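PDB 3F14: uncharacterized NTF2-like protein from Cytophaga hutchinsonii ATCC 33406, which is of unknown function but has the NTF2-like, SnoaL-type fold, whose cone-shaped interior often forms a pocket for small molecules. Local coordinates for residues Y7-H12 with Y97-D102; G16-V21 with P54-A59; I28-W31 with Q37-K40; W31-N36 with I46-K51. One frame throughout, in Å; residues are numbered along the deposited sequence.

Contact 1 of 4, residues Y7-H12 with Y97-D102; sequences YSIAQH and YRFEND
Tyr97 OH is hydrogen-bonded to Ser14 OG and also lies 3.3 Å from Ala10 O, so the polar end of the phenol is lodged against helix 2-14. Nearer the strand, the Ala10 methyl rests over one face of the Tyr97 ring as a CH-pi contact: CB is 3.9 Å from the ring centroid and 21° off the normal. It is displaced toward the CD1-CE1 side, with Tyr97 CE1 only 3.6 Å from Ala10 CB. The ring reaches the helix because CG stands anti to Tyr97's own carbonyl carbon (chi1 -58°). In this NTF2-like fold the N-terminal helix packs against the curved sheet, here on strand 88-100, and Ala10 also touches Ile73 and Ile75 of the neighbouring strand 72-82. A Tris molecule, probably from the crystallisation liquor, lies near the Tyr97 side chain.

Two residues along the same face of the strand, Phe99 turns an edge to Ile9. Ile9 CG2 meets Phe99 CE1 at 4.2 Å close to the ring plane, while Ile9 CD1 lies beside the same ring atom and also approaches Asp102 O, at 4.1 Å, over the turn that follows the strand. The Phe99 ring is stacked with His6, one helical turn before Ala10. On another side of the helix Ser8 O takes two donors, His12 N at 3.0 Å and His12 ND1 at 2.9 Å. They arrive from opposite faces of the carbonyl plane, the ring nitrogen standing 49° out of it.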
loop_
_atom_site.group_PDB
_atom_site.type_symbol
_atom_site.label_atom_id
_atom_site.label_comp_id
_atom_site.label_asym_id
_atom_site.label_seq_id
_atom_site.Cartn_x
_atom_site.Cartn_y
_atom_site.Cartn_z
ATOM N N TYR A 7 -5.692 14.732 6.206
ATOM C CA TYR A 7 -4.440 14.301 6.825
ATOM C C TYR A 7 -4.677 13.848 8.262
ATOM O O TYR A 7 -4.215 12.802 8.677
ATOM C CB TYR A 7 -3.420 15.445 6.783
ATOM C CG TYR A 7 -2.001 15.088 7.140
ATOM C CD1 TYR A 7 -1.572 15.053 8.468
ATOM C CD2 TYR A 7 -1.065 14.820 6.140
ATOM C CE1 TYR A 7 -0.247 14.734 8.787
ATOM C CE2 TYR A 7 0.250 14.514 6.443
ATOM C CZ TYR A 7 0.657 14.465 7.765
ATOM O OH TYR A 7 1.965 14.157 8.052
ATOM N N SER A 8 -5.395 14.658 9.029
ATOM C CA SER A 8 -5.671 14.331 10.426
ATOM C C SER A 8 -6.522 13.060 10.604
ATOM O O SER A 8 -6.253 12.210 11.457
ATOM C CB SER A 8 -6.389 15.515 11.080
ATOM O OG SER A 8 -6.502 15.247 12.454
ATOM N N ILE A 9 -7.553 12.962 9.797
ATOM C CA ILE A 9 -8.456 11.810 9.833
ATOM C C ILE A 9 -7.664 10.540 9.581
ATOM O O ILE A 9 -7.756 9.579 10.347
ATOM C CB ILE A 9 -9.551 11.911 8.764
ATOM C CG1 ILE A 9 -10.548 13.018 9.097
ATOM C CG2 ILE A 9 -10.315 10.581 8.649
ATOM C CD1 ILE A 9 -11.401 13.413 7.927
ATOM N N ALA A 10 -6.869 10.546 8.525
ATOM C CA ALA A 10 -6.075 9.376 8.126
ATOM C C ALA A 10 -5.068 9.040 9.190
ATOM O O ALA A 10 -4.848 7.870 9.510
ATOM C CB ALA A 10 -5.377 9.624 6.762
ATOM N N GLN A 11 -4.373 10.038 9.730
ATOM C CA GLN A 11 -3.428 9.789 10.805
ATOM C C GLN A 11 -4.070 9.097 11.994
ATOM O O GLN A 11 -3.521 8.127 12.506
ATOM C CB GLN A 11 -2.797 11.086 11.280
ATOM C CG GLN A 11 -1.807 11.713 10.303
ATOM C CD GLN A 11 -0.471 10.989 10.255
ATOM O OE1 GLN A 11 -0.084 10.318 11.214
ATOM N NE2 GLN A 11 0.263 11.157 9.139
ATOM N N HIS A 12 -5.238 9.581 12.418
ATOM C CA HIS A 12 -5.936 8.964 13.541
ATOM C C HIS A 12 -6.358 7.546 13.251
ATOM O O HIS A 12 -6.090 6.646 14.030
ATOM C CB HIS A 12 -7.175 9.770 13.917
ATOM C CG HIS A 12 -6.883 10.957 14.773
ATOM N ND1 HIS A 12 -6.769 12.237 14.266
ATOM C CD2 HIS A 12 -6.687 11.049 16.108
ATOM C CE1 HIS A 12 -6.536 13.077 15.267
ATOM N NE2 HIS A 12 -6.480 12.382 16.393
ATOM N N TYR A 97 -6.874 5.752 1.758
ATOM C CA TYR A 97 -8.169 6.371 2.010
ATOM C C TYR A 97 -8.664 7.069 0.785
ATOM O O TYR A 97 -7.914 7.813 0.158
ATOM C CB TYR A 97 -8.046 7.410 3.151
ATOM C CG TYR A 97 -7.539 6.856 4.470
ATOM C CD1 TYR A 97 -6.176 6.655 4.685
ATOM C CD2 TYR A 97 -8.403 6.515 5.500
ATOM C CE1 TYR A 97 -5.688 6.109 5.834
ATOM C CE2 TYR A 97 -7.935 5.973 6.654
ATOM C CZ TYR A 97 -6.568 5.788 6.843
ATOM O OH TYR A 97 -6.102 5.205 7.985
ATOM N N ARG A 98 -9.915 6.847 0.442
ATOM C CA ARG A 98 -10.575 7.650 -0.581
ATOM C C ARG A 98 -11.663 8.410 0.120
ATOM O O ARG A 98 -12.546 7.835 0.765
ATOM C CB ARG A 98 -11.194 6.807 -1.677
ATOM C CG ARG A 98 -11.861 7.656 -2.804
ATOM C CD ARG A 98 -12.523 6.830 -3.917
ATOM N N PHE A 99 -11.604 9.732 -0.008
ATOM C CA PHE A 99 -12.555 10.582 0.588
ATOM C C PHE A 99 -13.635 10.999 -0.419
ATOM O O PHE A 99 -13.443 10.929 -1.645
ATOM C CB PHE A 99 -11.875 11.852 1.128
ATOM C CG PHE A 99 -10.880 11.572 2.200
ATOM C CD1 PHE A 99 -11.265 11.517 3.517
ATOM C CD2 PHE A 99 -9.552 11.371 1.876
ATOM C CE1 PHE A 99 -10.327 11.234 4.501
ATOM C CE2 PHE A 99 -8.643 11.108 2.834
ATOM C CZ PHE A 99 -9.041 11.019 4.148
ATOM N N GLU A 100 -14.795 11.312 0.127
ATOM C CA GLU A 100 -15.876 11.949 -0.634
ATOM C C GLU A 100 -16.069 13.206 0.166
ATOM O O GLU A 100 -16.722 13.181 1.216
ATOM C CB GLU A 100 -17.125 11.102 -0.670
ATOM C CG GLU A 100 -18.231 11.687 -1.536
ATOM C CD GLU A 100 -19.428 10.753 -1.614
ATOM O OE1 GLU A 100 -19.271 9.683 -2.253
ATOM O OE2 GLU A 100 -20.486 11.073 -1.016
ATOM N N ASN A 101 -15.458 14.288 -0.342
ATOM C CA ASN A 101 -15.344 15.563 0.352
ATOM C C ASN A 101 -14.757 15.331 1.747
ATOM O O ASN A 101 -13.648 14.840 1.802
ATOM C CB ASN A 101 -16.664 16.283 0.329
ATOM C CG ASN A 101 -17.103 16.593 -1.081
ATOM O OD1 ASN A 101 -16.256 16.845 -1.955
ATOM N ND2 ASN A 101 -18.424 16.582 -1.327
ATOM N N ASP A 102 -15.490 15.600 2.833
ATOM C CA ASP A 102 -14.938 15.378 4.197
ATOM C C ASP A 102 -15.323 14.038 4.876
ATOM O O ASP A 102 -15.069 13.851 6.067
ATOM C CB ASP A 102 -15.290 16.550 5.091
ATOM C CG ASP A 102 -16.760 16.800 5.156
ATOM O OD1 ASP A 102 -17.486 16.329 4.241
ATOM O OD2 ASP A 102 -17.186 17.491 6.106
#

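Contact 2 of 4, residues G16-V21 with P54-A59; sequences GDFPAV and PEMKGA
A Schellman motif at Gly16 closes helix 2-14, and Met56, near the C-terminal end of helix 42-57, packs directly on it. The two CA atoms, Gly16 CA and Met56 CA, are 5.5 Å apart, an approach that leaves little room for a side chain. With phi at 89°, a CB on Gly16 would crowd Met56 CB and also jam against the carbonyl oxygen of the preceding residue. Met56 CB lies against the glycine's carbonyl, 3.8 Å from Gly16 O.

The chain then makes an inverse gamma turn centred on Asp17, closed by a weak bond from Phe18 N to Gly16 O, and Gly16 O lies over the centre of the Phe18 ring, 3.8 Å above its plane. Phe18 and Met56, built as selenomethionine, cross at about a right angle. Met56 CG lies 3.7 Å from Phe18 CE2, obliquely to the ring. The Met56 chain bends at chi2 (-62°) and chi3 (87°), bringing SE to 5.2 Å from the Phe18 centroid in an oblique Met-aromatic contact and to 4.2 Å from Gly16 CA.

A bound Tris lies about 4 Å from the Phe18 side chain, and a triethylene glycol about 4 Å from that of Met56; both probably came from the crystallisation liquor. Phe18 bridges the two helices, its ring meeting Phe13 of helix 2-14 and Cys49 of helix 42-57, while Pro19 touches Leu53.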
loop_
_atom_site.group_PDB
_atom_site.type_symbol
_atom_site.label_atom_id
_atom_site.label_comp_id
_atom_site.label_asym_id
_atom_site.label_seq_id
_atom_site.Cartn_x
_atom_site.Cartn_y
_atom_site.Cartn_z
ATOM N N GLY A 16 -4.708 3.671 14.841
ATOM C CA GLY A 16 -5.615 2.872 15.662
ATOM C C GLY A 16 -6.611 3.604 16.499
ATOM O O GLY A 16 -7.350 2.955 17.231
ATOM N N ASP A 17 -6.640 4.919 16.404
ATOM C CA ASP A 17 -7.541 5.743 17.171
ATOM C C ASP A 17 -8.829 5.906 16.386
ATOM O O ASP A 17 -9.233 7.006 16.021
ATOM C CB ASP A 17 -6.931 7.113 17.504
ATOM C CG ASP A 17 -7.742 7.899 18.547
ATOM O OD1 ASP A 17 -8.749 7.366 19.066
ATOM O OD2 ASP A 17 -7.378 9.091 18.768
ATOM N N PHE A 18 -9.496 4.784 16.160
ATOM C CA PHE A 18 -10.690 4.786 15.321
ATOM C C PHE A 18 -11.811 5.707 15.849
ATOM O O PHE A 18 -12.426 6.433 15.049
ATOM C CB PHE A 18 -11.256 3.386 15.160
ATOM C CG PHE A 18 -10.237 2.319 14.794
ATOM C CD1 PHE A 18 -9.384 2.429 13.722
ATOM C CD2 PHE A 18 -10.244 1.121 15.481
ATOM C CE1 PHE A 18 -8.539 1.394 13.391
ATOM C CE2 PHE A 18 -9.390 0.088 15.140
ATOM C CZ PHE A 18 -8.546 0.230 14.078
ATOM N N PRO A 19 -12.078 5.692 17.163
ATOM C CA PRO A 19 -13.205 6.511 17.680
ATOM C C PRO A 19 -13.090 7.993 17.352
ATOM O O PRO A 19 -14.108 8.653 17.260
ATOM C CB PRO A 19 -13.180 6.238 19.181
ATOM C CG PRO A 19 -12.532 4.912 19.290
ATOM C CD PRO A 19 -11.484 4.888 18.246
ATOM N N ALA A 20 -11.886 8.518 17.175
ATOM C CA ALA A 20 -11.712 9.931 16.796
ATOM C C ALA A 20 -12.283 10.257 15.429
ATOM O O ALA A 20 -12.510 11.430 15.133
ATOM C CB ALA A 20 -10.207 10.340 16.855
ATOM N N VAL A 21 -12.528 9.252 14.586
ATOM C CA VAL A 21 -12.974 9.544 13.220
ATOM C C VAL A 21 -14.268 8.860 12.804
ATOM O O VAL A 21 -14.694 8.998 11.649
ATOM C CB VAL A 21 -11.839 9.278 12.173
ATOM C CG1 VAL A 21 -10.661 10.198 12.444
ATOM C CG2 VAL A 21 -11.385 7.846 12.216
ATOM N N PRO A 54 -9.477 -2.709 21.549
ATOM C CA PRO A 54 -8.551 -3.101 22.635
ATOM C C PRO A 54 -7.204 -3.600 22.131
ATOM O O PRO A 54 -6.161 -3.322 22.768
ATOM C CB PRO A 54 -9.308 -4.222 23.353
ATOM C CG PRO A 54 -10.739 -4.014 22.980
ATOM C CD PRO A 54 -10.763 -3.423 21.615
ATOM N N GLU A 55 -7.169 -4.341 21.027
ATOM C CA GLU A 55 -5.905 -4.770 20.418
ATOM C C GLU A 55 -5.069 -3.596 20.022
ATOM O O GLU A 55 -3.850 -3.616 20.191
ATOM C CB GLU A 55 -6.114 -5.655 19.204
ATOM C CG GLU A 55 -4.821 -6.315 18.812
ATOM C CD GLU A 55 -4.920 -7.145 17.566
ATOM O OE1 GLU A 55 -5.914 -6.998 16.818
ATOM O OE2 GLU A 55 -3.961 -7.928 17.362
HETATM N N MSE A 56 -5.661 -2.548 19.465
HETATM C CA MSE A 56 -4.910 -1.337 19.119
HETATM C C MSE A 56 -4.369 -0.618 20.371
HETATM O O MSE A 56 -3.198 -0.207 20.364
HETATM C CB MSE A 56 -5.815 -0.382 18.362
HETATM C CG MSE A 56 -6.320 -0.899 17.009
HETATM SE SE MSE A 56 -5.043 -1.271 15.666
HETATM C CE MSE A 56 -4.545 -3.053 16.025
ATOM N N LYS A 57 -5.181 -0.545 21.409
ATOM C CA LYS A 57 -4.780 0.103 22.655
ATOM C C LYS A 57 -3.604 -0.584 23.313
ATOM O O LYS A 57 -2.831 0.088 23.959
ATOM C CB LYS A 57 -5.962 0.183 23.624
ATOM C CG LYS A 57 -7.033 1.148 23.158
ATOM C CD LYS A 57 -8.227 1.238 24.112
ATOM C CE LYS A 57 -9.177 2.415 23.739
ATOM N NZ LYS A 57 -8.606 3.749 24.116
ATOM N N GLY A 58 -3.469 -1.896 23.149
ATOM C CA GLY A 58 -2.345 -2.646 23.696
ATOM C C GLY A 58 -1.103 -2.693 22.845
ATOM O O GLY A 58 -0.051 -3.201 23.277
ATOM N N ALA A 59 -1.194 -2.172 21.624
ATOM C CA ALA A 59 -0.135 -2.189 20.631
ATOM C C ALA A 59 0.500 -0.797 20.558
ATOM O O ALA A 59 -0.002 0.154 21.185
ATOM C CB ALA A 59 -0.682 -2.617 19.247
#

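Contact 3 of 4, residues I28-W31 with Q37-K40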
loop_
_atom_site.group_PDB
_atom_site.type_symbol
_atom_site.label_atom_id
_atom_site.label_comp_id
_atom_site.label_asym_id
_atom_site.label_seq_id
_atom_site.Cartn_x
_atom_site.Cartn_y
_atom_site.Cartn_z
ATOM N N ILE A 28 -21.970 4.797 3.717
ATOM C CA ILE A 28 -21.691 3.511 3.047
ATOM C C ILE A 28 -20.202 3.223 2.941
ATOM O O ILE A 28 -19.760 2.582 2.018
ATOM C CB ILE A 28 -22.440 3.374 1.694
ATOM C CG1 ILE A 28 -22.030 4.486 0.728
ATOM C CG2 ILE A 28 -23.971 3.393 1.952
ATOM C CD1 ILE A 28 -22.531 4.240 -0.734
ATOM N N ILE A 29 -19.451 3.716 3.903
ATOM C CA ILE A 29 -18.029 3.403 4.002
ATOM C C ILE A 29 -17.756 1.927 3.837
ATOM O O ILE A 29 -18.486 1.090 4.318
ATOM C CB ILE A 29 -17.460 3.912 5.337
ATOM C CG1 ILE A 29 -15.918 3.672 5.443
ATOM C CG2 ILE A 29 -18.155 3.265 6.571
ATOM C CD1 ILE A 29 -15.252 4.408 6.644
ATOM N N GLU A 30 -16.653 1.595 3.159
ATOM C CA GLU A 30 -16.187 0.220 3.128
ATOM C C GLU A 30 -14.738 0.191 3.623
ATOM O O GLU A 30 -13.958 1.068 3.268
ATOM C CB GLU A 30 -16.225 -0.345 1.704
ATOM C CG GLU A 30 -17.609 -0.355 1.167
ATOM C CD GLU A 30 -17.762 -1.101 -0.169
ATOM O OE1 GLU A 30 -16.771 -1.714 -0.644
ATOM O OE2 GLU A 30 -18.886 -1.009 -0.716
ATOM N N TRP A 31 -14.407 -0.809 4.427
ATOM C CA TRP A 31 -13.039 -1.106 4.831
ATOM C C TRP A 31 -12.671 -2.445 4.252
ATOM O O TRP A 31 -13.176 -3.469 4.671
ATOM C CB TRP A 31 -12.871 -1.103 6.340
ATOM C CG TRP A 31 -11.420 -1.193 6.824
ATOM C CD1 TRP A 31 -10.314 -1.038 6.082
ATOM C CD2 TRP A 31 -10.964 -1.348 8.180
ATOM N NE1 TRP A 31 -9.195 -1.130 6.870
ATOM C CE2 TRP A 31 -9.557 -1.310 8.174
ATOM C CE3 TRP A 31 -11.611 -1.500 9.409
ATOM C CZ2 TRP A 31 -8.789 -1.460 9.342
ATOM C CZ3 TRP A 31 -10.846 -1.670 10.570
ATOM C CH2 TRP A 31 -9.458 -1.621 10.533
ATOM N N GLN A 37 -11.033 -9.453 4.558
ATOM C CA GLN A 37 -12.447 -9.217 4.293
ATOM C C GLN A 37 -12.745 -7.776 3.965
ATOM O O GLN A 37 -11.955 -6.911 4.263
ATOM C CB GLN A 37 -13.272 -9.564 5.526
ATOM C CG GLN A 37 -13.058 -8.683 6.732
ATOM C CD GLN A 37 -13.728 -9.264 7.955
ATOM O OE1 GLN A 37 -14.923 -9.044 8.163
ATOM N NE2 GLN A 37 -12.961 -9.978 8.760
ATOM N N VAL A 38 -13.933 -7.529 3.462
ATOM C CA VAL A 38 -14.522 -6.215 3.270
ATOM C C VAL A 38 -15.665 -6.021 4.275
ATOM O O VAL A 38 -16.589 -6.845 4.319
ATOM C CB VAL A 38 -15.096 -6.010 1.872
ATOM C CG1 VAL A 38 -15.557 -4.574 1.751
ATOM C CG2 VAL A 38 -14.060 -6.335 0.757
ATOM N N VAL A 39 -15.579 -4.971 5.095
ATOM C CA VAL A 39 -16.616 -4.584 6.062
ATOM C C VAL A 39 -17.352 -3.396 5.425
ATOM O O VAL A 39 -16.689 -2.472 4.958
ATOM C CB VAL A 39 -16.034 -4.218 7.412
ATOM C CG1 VAL A 39 -17.140 -4.022 8.477
ATOM C CG2 VAL A 39 -15.036 -5.297 7.857
ATOM N N LYS A 40 -18.672 -3.417 5.396
ATOM C CA LYS A 40 -19.454 -2.452 4.641
ATOM C C LYS A 40 -20.550 -1.778 5.475
ATOM O O LYS A 40 -21.339 -2.448 6.148
ATOM C CB LYS A 40 -20.218 -3.154 3.508
ATOM C CG LYS A 40 -19.410 -3.925 2.603
ATOM C CD LYS A 40 -20.309 -4.501 1.480
ATOM C CE LYS A 40 -20.813 -3.467 0.573
ATOM N NZ LYS A 40 -21.213 -4.098 -0.751
HETATM O O HOH W 1 -19.819 -2.567 -2.610
#
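Trp31 and Val39 form an antiparallel hydrogen-bonded pair, and their backbone polar atoms satisfy each other. Trp31 N donates to Val39 O at 2.9 Å, nearly straight (164°) and in the carbonyl plane. The return bond, Val39 N to Trp31 O, is also 2.9 Å; its donor is tilted 28° from the plane of that carbonyl. Each oxygen has a CA-H neighbour besides: Glu30 CA is 3.3 Å from Val39 O, and Val38 CA 3.4 Å from Trp31 O.

Next along the hairpin come Glu30 and Lys40, a non-hydrogen-bonded pair, where Glu30's backbone bonds turn the other way, to Lys105 and Ile107 of strand 103-111. The two side chains lie side by side and point the same way. Glu30 OE2 touches Lys40 CE, but its salt bridge to Lys40 NZ is long, at 3.9 Å. A water closes the gap, donating to Glu30 OE2 at 2.6 Å and accepting from Lys40 NZ at 2.8 Å. The bend of Lys40 at chi3 (69°) brings its ammonium round to this water, while Glu30 OE1 lies against Val38 CG1. With Glu30 cut back to an alanine, the Lys40 ammonium would probably lose its countercharge and the bridging water one of its partners.

The Trp31 indole goes to the other face, shared with Val39, and its NE1 is hydrogen-bonded to Ser109 OG. Strand 37-40 is the outermost of the sheet on this side within the chain, strand 103-111 flanks 29-33 on its other edge, and helix 42-57 packs on the Trp31 and Val39 face through Val45 and Cys49.

Contact 4 of 4, residues W31-N36 with I46-K51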
loop_
_atom_site.group_PDB
_atom_site.type_symbol
_atom_site.label_atom_id
_atom_site.label_comp_id
_atom_site.label_asym_id
_atom_site.label_seq_id
_atom_site.Cartn_x
_atom_site.Cartn_y
_atom_site.Cartn_z
ATOM N N TRP A 31 -14.407 -0.809 4.427
ATOM C CA TRP A 31 -13.039 -1.106 4.831
ATOM C C TRP A 31 -12.671 -2.445 4.252
ATOM O O TRP A 31 -13.176 -3.469 4.671
ATOM C CB TRP A 31 -12.871 -1.103 6.340
ATOM C CG TRP A 31 -11.420 -1.193 6.824
ATOM C CD1 TRP A 31 -10.314 -1.038 6.082
ATOM C CD2 TRP A 31 -10.964 -1.348 8.180
ATOM N NE1 TRP A 31 -9.195 -1.130 6.870
ATOM C CE2 TRP A 31 -9.557 -1.310 8.174
ATOM C CE3 TRP A 31 -11.611 -1.500 9.409
ATOM C CZ2 TRP A 31 -8.789 -1.460 9.342
ATOM C CZ3 TRP A 31 -10.846 -1.670 10.570
ATOM C CH2 TRP A 31 -9.458 -1.621 10.533
ATOM N N ASN A 32 -11.777 -2.425 3.248
ATOM C CA ASN A 32 -11.244 -3.589 2.569
ATOM C C ASN A 32 -9.898 -3.935 3.222
ATOM O O ASN A 32 -8.901 -3.285 2.951
ATOM C CB ASN A 32 -11.084 -3.319 1.088
ATOM C CG ASN A 32 -10.546 -4.511 0.335
ATOM O OD1 ASN A 32 -10.316 -5.560 0.906
ATOM N ND2 ASN A 32 -10.342 -4.337 -0.953
ATOM N N ILE A 33 -9.873 -4.942 4.074
ATOM C CA ILE A 33 -8.653 -5.442 4.707
ATOM C C ILE A 33 -8.169 -6.562 3.771
ATOM O O ILE A 33 -8.708 -7.669 3.754
ATOM C CB ILE A 33 -8.867 -5.919 6.134
ATOM C CG1 ILE A 33 -9.452 -4.748 6.964
ATOM C CG2 ILE A 33 -7.505 -6.421 6.718
ATOM C CD1 ILE A 33 -9.836 -5.162 8.424
ATOM N N ILE A 34 -7.182 -6.231 2.932
ATOM C CA ILE A 34 -6.708 -7.090 1.865
ATOM C C ILE A 34 -6.296 -8.467 2.388
ATOM O O ILE A 34 -5.550 -8.596 3.345
ATOM C CB ILE A 34 -5.488 -6.416 1.152
ATOM C CG1 ILE A 34 -5.903 -5.101 0.466
ATOM C CG2 ILE A 34 -4.840 -7.372 0.151
ATOM C CD1 ILE A 34 -6.745 -5.236 -0.770
ATOM N N GLY A 35 -6.819 -9.511 1.728
ATOM C CA GLY A 35 -6.569 -10.888 2.121
ATOM C C GLY A 35 -7.393 -11.370 3.299
ATOM O O GLY A 35 -7.270 -12.513 3.703
ATOM N N ASN A 36 -8.271 -10.527 3.814
ATOM C CA ASN A 36 -9.082 -10.849 4.975
ATOM C C ASN A 36 -10.562 -10.687 4.567
ATOM O O ASN A 36 -11.252 -11.663 4.175
ATOM C CB ASN A 36 -8.599 -9.935 6.129
ATOM C CG ASN A 36 -9.165 -10.300 7.511
ATOM O OD1 ASN A 36 -9.911 -9.527 8.099
ATOM N ND2 ASN A 36 -8.769 -11.449 8.041
ATOM N N ILE A 46 -18.033 0.635 12.179
ATOM C CA ILE A 46 -17.838 1.101 13.543
ATOM C C ILE A 46 -17.822 -0.079 14.504
ATOM O O ILE A 46 -16.955 -0.139 15.403
ATOM C CB ILE A 46 -18.890 2.176 13.938
ATOM C CG1 ILE A 46 -18.580 3.453 13.166
ATOM C CG2 ILE A 46 -18.860 2.431 15.455
ATOM C CD1 ILE A 46 -19.650 4.518 13.336
ATOM N N ASP A 47 -18.709 -1.032 14.325
ATOM C CA ASP A 47 -18.765 -2.180 15.247
ATOM C C ASP A 47 -17.481 -2.990 15.129
ATOM O O ASP A 47 -16.940 -3.475 16.132
ATOM C CB ASP A 47 -19.991 -3.083 14.964
ATOM C CG ASP A 47 -21.313 -2.485 15.425
ATOM O OD1 ASP A 47 -21.340 -1.582 16.302
ATOM O OD2 ASP A 47 -22.370 -3.022 14.976
ATOM N N PHE A 48 -16.987 -3.148 13.914
ATOM C CA PHE A 48 -15.754 -3.909 13.672
ATOM C C PHE A 48 -14.566 -3.204 14.279
ATOM O O PHE A 48 -13.749 -3.815 14.983
ATOM C CB PHE A 48 -15.554 -4.071 12.166
ATOM C CG PHE A 48 -14.426 -5.002 11.767
ATOM C CD1 PHE A 48 -14.670 -6.354 11.581
ATOM C CD2 PHE A 48 -13.189 -4.489 11.527
ATOM C CE1 PHE A 48 -13.628 -7.186 11.181
ATOM C CE2 PHE A 48 -12.169 -5.310 11.134
ATOM C CZ PHE A 48 -12.408 -6.650 10.958
ATOM N N CYS A 49 -14.466 -1.903 14.079
ATOM C CA CYS A 49 -13.429 -1.116 14.718
ATOM C C CYS A 49 -13.518 -1.221 16.217
ATOM O O CYS A 49 -12.460 -1.301 16.894
ATOM C CB CYS A 49 -13.555 0.352 14.282
ATOM S SG CYS A 49 -13.067 0.683 12.591
ATOM N N ASN A 50 -14.697 -1.119 16.814
ATOM C CA ASN A 50 -14.828 -1.226 18.268
ATOM C C ASN A 50 -14.382 -2.584 18.788
ATOM O O ASN A 50 -13.831 -2.660 19.904
ATOM C CB ASN A 50 -16.256 -0.862 18.740
ATOM C CG ASN A 50 -16.481 0.655 18.780
ATOM O OD1 ASN A 50 -15.538 1.417 18.963
ATOM N ND2 ASN A 50 -17.722 1.080 18.691
ATOM N N LYS A 51 -14.696 -3.659 18.075
ATOM C CA LYS A 51 -14.253 -5.001 18.483
ATOM C C LYS A 51 -12.719 -5.059 18.521
ATOM O O LYS A 51 -12.126 -5.634 19.450
ATOM C CB LYS A 51 -14.852 -6.024 17.527
ATOM C CG LYS A 51 -14.457 -7.469 17.689
ATOM C CD LYS A 51 -15.372 -8.371 16.838
ATOM C CE LYS A 51 -14.784 -9.751 16.585
ATOM N NZ LYS A 51 -13.947 -10.240 17.734
#
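Strand 31-33, carrying Trp31 and Ile33, passes 11.5 Å from the axis of helix 46-51, which carries Phe48, and the two directions differ by 48°. This is helix-on-sheet packing within the NTF2-like fold: helix 42-57 follows the hairpin 29-40 and comes back over the hairpin face that carries Trp31 and Val39.

Phe48 packs against both strand residues with its CD2-CE2 side. Its CG is anti to the backbone N (chi1 -172°), and the ring extends from the helix toward the sheet, where it also touches Gln37 and Val39. The phenyl plane and the six-membered indole ring of Trp31 are turned 88° to each other with centroids 5.8 Å apart, an oblique pair. Trp31 CZ3 comes up at the edge of the phenyl group, 3.8 Å from Phe48 CD2. Ile33, whose side chain runs to meet that of Phe48 head-on, brings CD1 obliquely to the ring, 3.6 Å from Phe48 CE2. Replacing Phe48 by an alanine would probably open a gap between helix and strand, leaving Ile33 CD1 and the indole rim without their common neighbour.

On the sheet side Ile33 CG1 lies over one face of the indole, toward its rim, and the neighbouring Ile34 packs on Ser92 of the second subunit. One residue past Phe48, the sulfur of Cys49 makes an oblique sulfur-aromatic contact, with Cys49 SG 4.8 Å from the centroid of the Trp31 six-membered ring and 3.8 Å from Trp31 CZ3.

Contact 1 joins the chain's beginning to strand 88-100 near its end, and the other three are nested inside the loop it closes. Within that loop contact 2 ties the end of helix 2-14 to helix 42-57, and contacts 3 and 4 lie, along the chain, between its segments. Contacts 3 and 4, centres about 7 Å apart, share Trp31 and strand 29-33; contacts 2 and 4, centres about 12 Å apart, share helix 42-57. Contacts 1 and 2 have centres about 16 Å apart, yet His12 O meets Asp17 N in a probable hydrogen bond. Phe18 CZ packs on Trp31 CH2, linking the loop after helix 2-14 to the hairpin, where helix 42-57 also packs.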